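PDB 7D78: DltD domain-containing protein from Beauveria bassiana, which probably acts as a thioesterase-type polyketide cyclase with an alpha/beta hydrolase fold, closing polyketide chains into medium-ring lactones. Local coordinates for residues E108-I113 with T138-A143; L153-P158 with E249-V254; D112-I117 with A145-V150. One frame throughout, in Å; residues are numbered along the deposited sequence. Where two conformers were deposited one is given.

Interaction 1 (E108-I113 with T138-A143)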
# COMPACT_ATOMS: atom_id res chain seq x y z
N GLU A 108 2.68 -1.15 -9.52
CA GLU A 108 3.66 -0.17 -10.00
C GLU A 108 4.63 -0.81 -11.00
O GLU A 108 5.02 -0.18 -11.99
CB GLU A 108 4.43 0.44 -8.82
CG GLU A 108 3.62 1.38 -7.95
CD GLU A 108 4.45 2.01 -6.84
OE1 GLU A 108 5.59 2.41 -7.10
OE2 GLU A 108 3.95 2.11 -5.70
N ASP A 109 5.04 -2.06 -10.75
CA ASP A 109 5.89 -2.76 -11.70
C ASP A 109 5.27 -2.79 -13.09
O ASP A 109 5.98 -2.69 -14.10
CB ASP A 109 6.16 -4.20 -11.24
CG ASP A 109 7.13 -4.28 -10.06
OD1 ASP A 109 7.76 -3.26 -9.72
OD2 ASP A 109 7.24 -5.39 -9.47
N LEU A 110 3.93 -2.90 -13.16
CA LEU A 110 3.23 -2.94 -14.44
C LEU A 110 3.40 -1.66 -15.24
O LEU A 110 3.44 -1.70 -16.47
CB LEU A 110 1.74 -3.24 -14.22
CG LEU A 110 1.36 -4.72 -14.31
CD1 LEU A 110 -0.02 -4.96 -13.76
CD2 LEU A 110 1.46 -5.22 -15.76
N ALA A 111 3.49 -0.49 -14.57
CA ALA A 111 3.84 0.73 -15.29
C ALA A 111 5.18 0.58 -16.00
O ALA A 111 5.33 1.00 -17.15
CB ALA A 111 3.88 1.93 -14.34
N ASP A 112 6.16 -0.01 -15.32
CA ASP A 112 7.49 -0.17 -15.91
C ASP A 112 7.48 -1.24 -17.00
O ASP A 112 8.16 -1.09 -18.02
CB ASP A 112 8.51 -0.48 -14.82
CG ASP A 112 8.63 0.64 -13.81
OD1 ASP A 112 8.23 1.78 -14.16
OD2 ASP A 112 9.12 0.41 -12.68
N ILE A 113 6.70 -2.31 -16.81
CA ILE A 113 6.52 -3.29 -17.87
C ILE A 113 5.89 -2.63 -19.10
O ILE A 113 6.34 -2.83 -20.24
CB ILE A 113 5.68 -4.47 -17.36
CG1 ILE A 113 6.47 -5.22 -16.29
CG2 ILE A 113 5.28 -5.40 -18.53
CD1 ILE A 113 5.59 -6.08 -15.39
N THR A 138 -7.02 -8.21 -10.40
CA THR A 138 -7.17 -7.10 -9.47
C THR A 138 -5.94 -6.20 -9.49
O THR A 138 -6.07 -4.97 -9.48
CB THR A 138 -7.44 -7.65 -8.06
OG1 THR A 138 -8.48 -8.64 -8.14
CG2 THR A 138 -7.86 -6.55 -7.10
N VAL A 139 -4.75 -6.80 -9.55
CA VAL A 139 -3.51 -6.03 -9.68
C VAL A 139 -3.55 -5.19 -10.96
O VAL A 139 -3.17 -4.01 -10.96
CB VAL A 139 -2.30 -6.98 -9.68
CG1 VAL A 139 -1.04 -6.26 -10.19
CG2 VAL A 139 -2.06 -7.56 -8.29
N SER A 140 -4.02 -5.79 -12.06
CA SER A 140 -4.05 -5.08 -13.33
C SER A 140 -4.97 -3.87 -13.26
O SER A 140 -4.68 -2.82 -13.86
CB SER A 140 -4.49 -6.02 -14.46
OG SER A 140 -3.61 -7.11 -14.63
N ALA A 141 -6.09 -3.99 -12.54
CA ALA A 141 -6.99 -2.85 -12.40
C ALA A 141 -6.31 -1.69 -11.69
O ALA A 141 -6.51 -0.53 -12.07
CB ALA A 141 -8.24 -3.27 -11.65
N CYS A 142 -5.53 -1.98 -10.65
CA CYS A 142 -4.83 -0.91 -9.93
C CYS A 142 -3.83 -0.21 -10.84
O CYS A 142 -3.71 1.02 -10.80
CB CYS A 142 -4.12 -1.48 -8.69
SG CYS A 142 -5.24 -2.26 -7.50
N ALA A 143 -3.11 -0.98 -11.66
CA ALA A 143 -2.20 -0.36 -12.63
C ALA A 143 -2.97 0.49 -13.62
O ALA A 143 -2.54 1.61 -13.95
CB ALA A 143 -1.38 -1.43 -13.36
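L110 carries this contact: its side chain leaves helix 103-118 and lies against V139, S140 and A143 of helix 135-146. The two short helical segments cross at -69°, with 9.0 Å between their axes at closest approach. L110 and A143 have the nearest alpha carbons, 6.3 Å apart. A143 has only a methyl, which lets the helices come together at this point.

The contacts across the pair are apolar. L110 CB meets A143 CB at 3.7 Å. The same methyl also touches L110 CD1 at 3.8 Å, so A143 rests against both the root and one branch of the leucine. L110 CD1 continues on to V139 CG1, 3.9 Å away. The valine presents this branch because CG1 is anti to its backbone N (chi1 165°). L110 CD1 also passes over the backbone of S140, with S140 CA at 4.1 Å.

The polar groups of the segments look to other partners. The hydroxyl of S140 bonds to the carbonyl of G136 on its own helix. D109 forms a salt bridge with R88. The carboxylate of E108 pairs with R179 and K241 of the second subunit. Helix 103-118 thus turns L110 to helix 135-146, while E108 and D112 meet R179 of the second subunit.

L110 also packs on I55 and T57 of strand 51-57 and on Y85 of strand 81-86. It thus fills the angle between the two helices and the central sheet. S140 lies next to the probable nucleophile elbow. The chemistry is that of a small hydrophobic core. Shape and burial join the helices here; the charged groups of these segments pair with residues outside the contact, some of them on the second subunit.

Interaction 2 (L153-P158 with E249-V254)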
# COMPACT_ATOMS: atom_id res chain seq x y z
N LEU A 153 -8.94 -3.04 -20.04
CA LEU A 153 -8.67 -3.85 -18.87
C LEU A 153 -9.53 -5.10 -18.95
O LEU A 153 -10.76 -5.00 -19.06
CB LEU A 153 -8.97 -3.07 -17.59
CG LEU A 153 -9.01 -3.84 -16.28
CD1 LEU A 153 -7.61 -4.34 -15.93
CD2 LEU A 153 -9.54 -2.92 -15.18
N VAL A 154 -8.90 -6.27 -18.90
CA VAL A 154 -9.61 -7.54 -18.87
C VAL A 154 -9.29 -8.21 -17.55
O VAL A 154 -8.13 -8.51 -17.27
CB VAL A 154 -9.22 -8.44 -20.05
CG1 VAL A 154 -9.87 -9.81 -19.88
CG2 VAL A 154 -9.65 -7.79 -21.36
N MET A 155 -10.32 -8.42 -16.73
CA MET A 155 -10.17 -9.09 -15.45
C MET A 155 -10.90 -10.43 -15.51
O MET A 155 -12.11 -10.48 -15.76
CB MET A 155 -10.73 -8.25 -14.31
CG MET A 155 -9.94 -6.98 -14.02
SD MET A 155 -10.60 -6.16 -12.56
CE MET A 155 -12.13 -5.49 -13.19
N VAL A 156 -10.16 -11.50 -15.28
CA VAL A 156 -10.73 -12.84 -15.19
C VAL A 156 -10.75 -13.24 -13.73
O VAL A 156 -9.70 -13.23 -13.07
CB VAL A 156 -9.95 -13.84 -16.05
CG1 VAL A 156 -10.54 -15.24 -15.92
CG2 VAL A 156 -9.93 -13.37 -17.49
N CYS A 157 -11.93 -13.58 -13.22
CA CYS A 157 -12.19 -13.99 -11.84
C CYS A 157 -11.37 -13.18 -10.82
O CYS A 157 -10.65 -13.75 -10.00
CB CYS A 157 -11.94 -15.49 -11.66
SG CYS A 157 -10.25 -16.08 -12.03
N PRO A 158 -11.48 -11.85 -10.85
CA PRO A 158 -10.70 -11.05 -9.89
C PRO A 158 -11.06 -11.39 -8.45
O PRO A 158 -12.22 -11.64 -8.13
CB PRO A 158 -11.09 -9.61 -10.24
CG PRO A 158 -12.43 -9.72 -10.89
CD PRO A 158 -12.38 -11.01 -11.66
N GLU A 249 -11.55 -0.00 -3.27
CA GLU A 249 -11.45 1.45 -3.34
C GLU A 249 -10.66 1.89 -4.55
O GLU A 249 -11.01 2.88 -5.21
CB GLU A 249 -10.83 2.02 -2.06
CG GLU A 249 -11.54 1.60 -0.78
CD GLU A 249 -13.04 1.83 -0.84
OE1 GLU A 249 -13.48 2.88 -1.36
OE2 GLU A 249 -13.79 0.95 -0.36
N ILE A 250 -9.57 1.17 -4.87
CA ILE A 250 -8.75 1.55 -6.02
C ILE A 250 -9.51 1.33 -7.33
O ILE A 250 -9.37 2.10 -8.28
CB ILE A 250 -7.40 0.79 -6.01
CG1 ILE A 250 -6.63 1.09 -4.72
CG2 ILE A 250 -6.55 1.21 -7.19
CD1 ILE A 250 -5.51 0.12 -4.46
N LEU A 251 -10.33 0.27 -7.38
CA LEU A 251 -11.10 0.02 -8.60
C LEU A 251 -12.04 1.17 -8.91
O LEU A 251 -12.38 1.40 -10.08
CB LEU A 251 -11.87 -1.30 -8.47
CG LEU A 251 -11.25 -2.48 -9.23
CD1 LEU A 251 -9.90 -2.86 -8.60
CD2 LEU A 251 -12.20 -3.69 -9.24
N LYS A 252 -12.44 1.94 -7.89
CA LYS A 252 -13.32 3.08 -8.13
C LYS A 252 -12.61 4.19 -8.90
O LYS A 252 -13.28 5.00 -9.54
CB LYS A 252 -13.89 3.61 -6.81
CG LYS A 252 -14.86 2.65 -6.14
CD LYS A 252 -15.03 2.99 -4.67
CE LYS A 252 -15.93 1.98 -3.96
NZ LYS A 252 -16.22 2.41 -2.56
N LEU A 253 -11.27 4.23 -8.85
CA LEU A 253 -10.52 5.18 -9.67
C LEU A 253 -10.52 4.78 -11.14
O LEU A 253 -10.20 5.61 -11.99
CB LEU A 253 -9.08 5.29 -9.18
CG LEU A 253 -8.91 5.63 -7.70
CD1 LEU A 253 -7.45 5.53 -7.30
CD2 LEU A 253 -9.46 7.01 -7.40
N VAL A 254 -10.83 3.53 -11.46
CA VAL A 254 -10.88 3.11 -12.86
C VAL A 254 -12.24 3.52 -13.41
O VAL A 254 -13.19 2.74 -13.37
CB VAL A 254 -10.64 1.60 -13.02
CG1 VAL A 254 -10.49 1.24 -14.49
CG2 VAL A 254 -9.41 1.16 -12.22
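L153 has CG anti to its backbone N (chi1 169°), and its CD2 branch reaches out to V254. In the conformer described, M155 is extended at chi2 and then bends at chi3 (-73°), which swings its terminal methyl round towards L251. L153 and M155, two residues apart, project from the same face of strand 150-156.

Two methyl-to-methyl contacts join the segments. L153 CD2 touches V254 CG1 at 4.3 Å. M155 CE touches L251 CD2, also at 4.3 Å. This second contact rests on the conformer chosen, since the methionine was modelled in two, and is less certain. Neither contact is tight. The nearest alpha carbons, those of L153 and V254, are 9.5 Å apart, so the side chains do all the bridging.

The second segment runs from helix 247-251 into a type I beta turn spanning L251 to V254. The V254 N to L251 O bond, 3.0 Å long, closes this turn. Both ends of the turn thus offer an apolar side chain to the strand. K252 NZ, within the turn, makes a salt bridge back to E249 OE1 of the helix at 3.0 Å, approaching the syn side of the carboxylate but 27° out of its plane.

A141 of helix 135-146 packs against both L153 and L251, and V259 of strand 259-264 touches L153 and M155. The contact therefore belongs to the hydrophobic layer on one face of the central sheet. The join is wholly apolar; the K252-E249 salt bridge lies away from it. The L153-V254 methyl contact makes little directional demand, so burial and shape hold the turn against the strand; what M155 adds depends on its conformer.

Interaction 3 (D112-I117 with A145-V150); sequences DIVTHI and AVDRRV
D147 OD1 is gripped twice by R149, the residue that then reaches across to V114 and T115. R149 NE donates to the syn lone pair of D147 OD1 at 2.8 Å, and that oxygen lies nearly in the guanidinium plane. The backbone N of R149 reaches the same oxygen at 3.1 Å, from above the carboxylate plane. This second bond makes an Asx turn. R149 NH2 holds D147 OD2 at 2.8 Å, on the syn side but tilted. The pair is a side-on salt bridge, with one nitrogen to each oxygen. The bend of the arginine chain at chi3 (-62°) folds the guanidinium back onto D147.

Across the contact, R149 NH1 donates to T115 OG1 at 2.9 Å. The bond is nearly straight, at 167°, and the hydroxyl sits at the edge of the guanidinium, close to its plane. T115 OG1 is also bonded to the carbonyl of A111, one turn back on helix 103-118. R149 NH2 reaches that carbonyl too.

V114 comes over the guanidinium face. Its CG1 lies above the centre of the group, 3.4 Å from R149 CZ, a close fit. The same methyl is 4.0 Å from D147 OD2. V114 is further packed on L130 of strand 127-133.

With an alanine in place of R149, the D147 carboxylate would probably lose its charge partner, T115 OG1 and the A111 carbonyl a donor, and the V114 methyl the flat group it lies on.

Q180 of the second subunit packs on T115 and R149, so the site reaches the dimer interface. In chemical terms, one guanidinium ties the turn that follows helix 135-146 to helix 103-118. The hydrogen bonds at its edge fix its rotation, and the valine covers one face.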
# COMPACT_ATOMS: atom_id res chain seq x y z
N ASP A 112 6.16 -0.01 -15.32
CA ASP A 112 7.49 -0.17 -15.91
C ASP A 112 7.48 -1.24 -17.00
O ASP A 112 8.16 -1.09 -18.02
CB ASP A 112 8.51 -0.48 -14.82
CG ASP A 112 8.63 0.64 -13.81
OD1 ASP A 112 8.23 1.78 -14.16
OD2 ASP A 112 9.12 0.41 -12.68
N ILE A 113 6.70 -2.31 -16.81
CA ILE A 113 6.52 -3.29 -17.87
C ILE A 113 5.89 -2.63 -19.10
O ILE A 113 6.34 -2.83 -20.24
CB ILE A 113 5.68 -4.47 -17.36
CG1 ILE A 113 6.47 -5.22 -16.29
CG2 ILE A 113 5.28 -5.40 -18.53
CD1 ILE A 113 5.59 -6.08 -15.39
N VAL A 114 4.84 -1.83 -18.89
CA VAL A 114 4.21 -1.13 -20.02
C VAL A 114 5.24 -0.28 -20.75
O VAL A 114 5.27 -0.24 -21.99
CB VAL A 114 3.01 -0.29 -19.54
CG1 VAL A 114 2.52 0.63 -20.66
CG2 VAL A 114 1.87 -1.21 -19.11
N THR A 115 6.11 0.40 -20.01
CA THR A 115 7.14 1.23 -20.64
C THR A 115 8.03 0.39 -21.57
O THR A 115 8.29 0.79 -22.71
CB THR A 115 7.99 1.93 -19.58
OG1 THR A 115 7.18 2.87 -18.86
CG2 THR A 115 9.18 2.69 -20.23
N HIS A 116 8.50 -0.76 -21.09
CA HIS A 116 9.42 -1.51 -21.94
C HIS A 116 8.70 -2.21 -23.09
O HIS A 116 9.21 -2.21 -24.22
CB HIS A 116 10.22 -2.53 -21.13
CG HIS A 116 11.21 -3.29 -21.96
ND1 HIS A 116 12.28 -2.68 -22.58
CD2 HIS A 116 11.29 -4.60 -22.29
CE1 HIS A 116 12.98 -3.59 -23.25
NE2 HIS A 116 12.40 -4.76 -23.09
N ILE A 117 7.53 -2.81 -22.84
CA ILE A 117 6.80 -3.49 -23.91
C ILE A 117 6.40 -2.49 -25.00
O ILE A 117 6.47 -2.79 -26.21
CB ILE A 117 5.57 -4.23 -23.34
CG1 ILE A 117 5.98 -5.34 -22.36
CG2 ILE A 117 4.71 -4.80 -24.46
CD1 ILE A 117 6.97 -6.39 -22.94
N ALA A 145 -5.69 2.08 -13.17
CA ALA A 145 -6.20 3.29 -12.52
C ALA A 145 -5.28 4.49 -12.75
O ALA A 145 -5.76 5.62 -12.94
CB ALA A 145 -6.39 3.05 -11.02
N VAL A 146 -3.96 4.29 -12.73
CA VAL A 146 -3.04 5.43 -12.76
C VAL A 146 -2.39 5.66 -14.12
O VAL A 146 -1.67 6.65 -14.28
CB VAL A 146 -1.93 5.31 -11.69
CG1 VAL A 146 -2.54 5.20 -10.30
CG2 VAL A 146 -1.03 4.12 -11.96
N ASP A 147 -2.62 4.78 -15.10
CA ASP A 147 -1.80 4.77 -16.31
C ASP A 147 -2.70 4.89 -17.53
O ASP A 147 -3.32 3.90 -17.94
CB ASP A 147 -0.97 3.48 -16.35
CG ASP A 147 0.08 3.49 -17.45
OD1 ASP A 147 0.14 4.46 -18.25
OD2 ASP A 147 0.85 2.50 -17.50
N ARG A 148 -2.76 6.08 -18.12
CA ARG A 148 -3.66 6.26 -19.27
C ARG A 148 -3.16 5.54 -20.51
O ARG A 148 -3.91 5.46 -21.50
CB ARG A 148 -3.85 7.74 -19.57
CG ARG A 148 -2.65 8.42 -20.17
CD ARG A 148 -2.84 9.93 -20.24
NE ARG A 148 -1.88 10.56 -21.14
CZ ARG A 148 -2.00 11.80 -21.61
NH1 ARG A 148 -3.05 12.54 -21.26
NH2 ARG A 148 -1.09 12.29 -22.43
N ARG A 149 -1.93 5.02 -20.50
CA ARG A 149 -1.48 4.21 -21.63
C ARG A 149 -2.26 2.91 -21.73
O ARG A 149 -2.30 2.29 -22.80
CB ARG A 149 0.01 3.92 -21.53
CG ARG A 149 0.87 5.17 -21.46
CD ARG A 149 2.31 4.82 -21.12
NE ARG A 149 2.40 4.19 -19.80
CZ ARG A 149 3.51 3.64 -19.31
NH1 ARG A 149 4.63 3.65 -20.03
NH2 ARG A 149 3.49 3.06 -18.11
N VAL A 150 -2.86 2.47 -20.63
CA VAL A 150 -3.66 1.26 -20.61
C VAL A 150 -5.02 1.59 -21.22
O VAL A 150 -5.80 2.35 -20.65
CB VAL A 150 -3.79 0.71 -19.19
CG1 VAL A 150 -4.71 -0.50 -19.15
CG2 VAL A 150 -2.40 0.36 -18.66

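Overall arrangement
The three contacts cluster where helices 103-118 and 135-146 pack on one face of the central sheet, and interaction 2 includes its strand 150-156. Interactions 1 and 3 share helix 103-118 and are about 7 Å apart, centre to centre. Interaction 1 joins this helix to helix 135-146, and interaction 3 joins it to the turn just after that helix. Both close before interaction 2 opens. The centre of interaction 2 lies about 11 Å from that of interaction 1 and about 15 Å from that of interaction 3. A145 packs on V254. Helix 135-146 follows the probable nucleophile elbow. Segments of all three contacts also touch the second subunit, so this cluster links the core to the dimer interface.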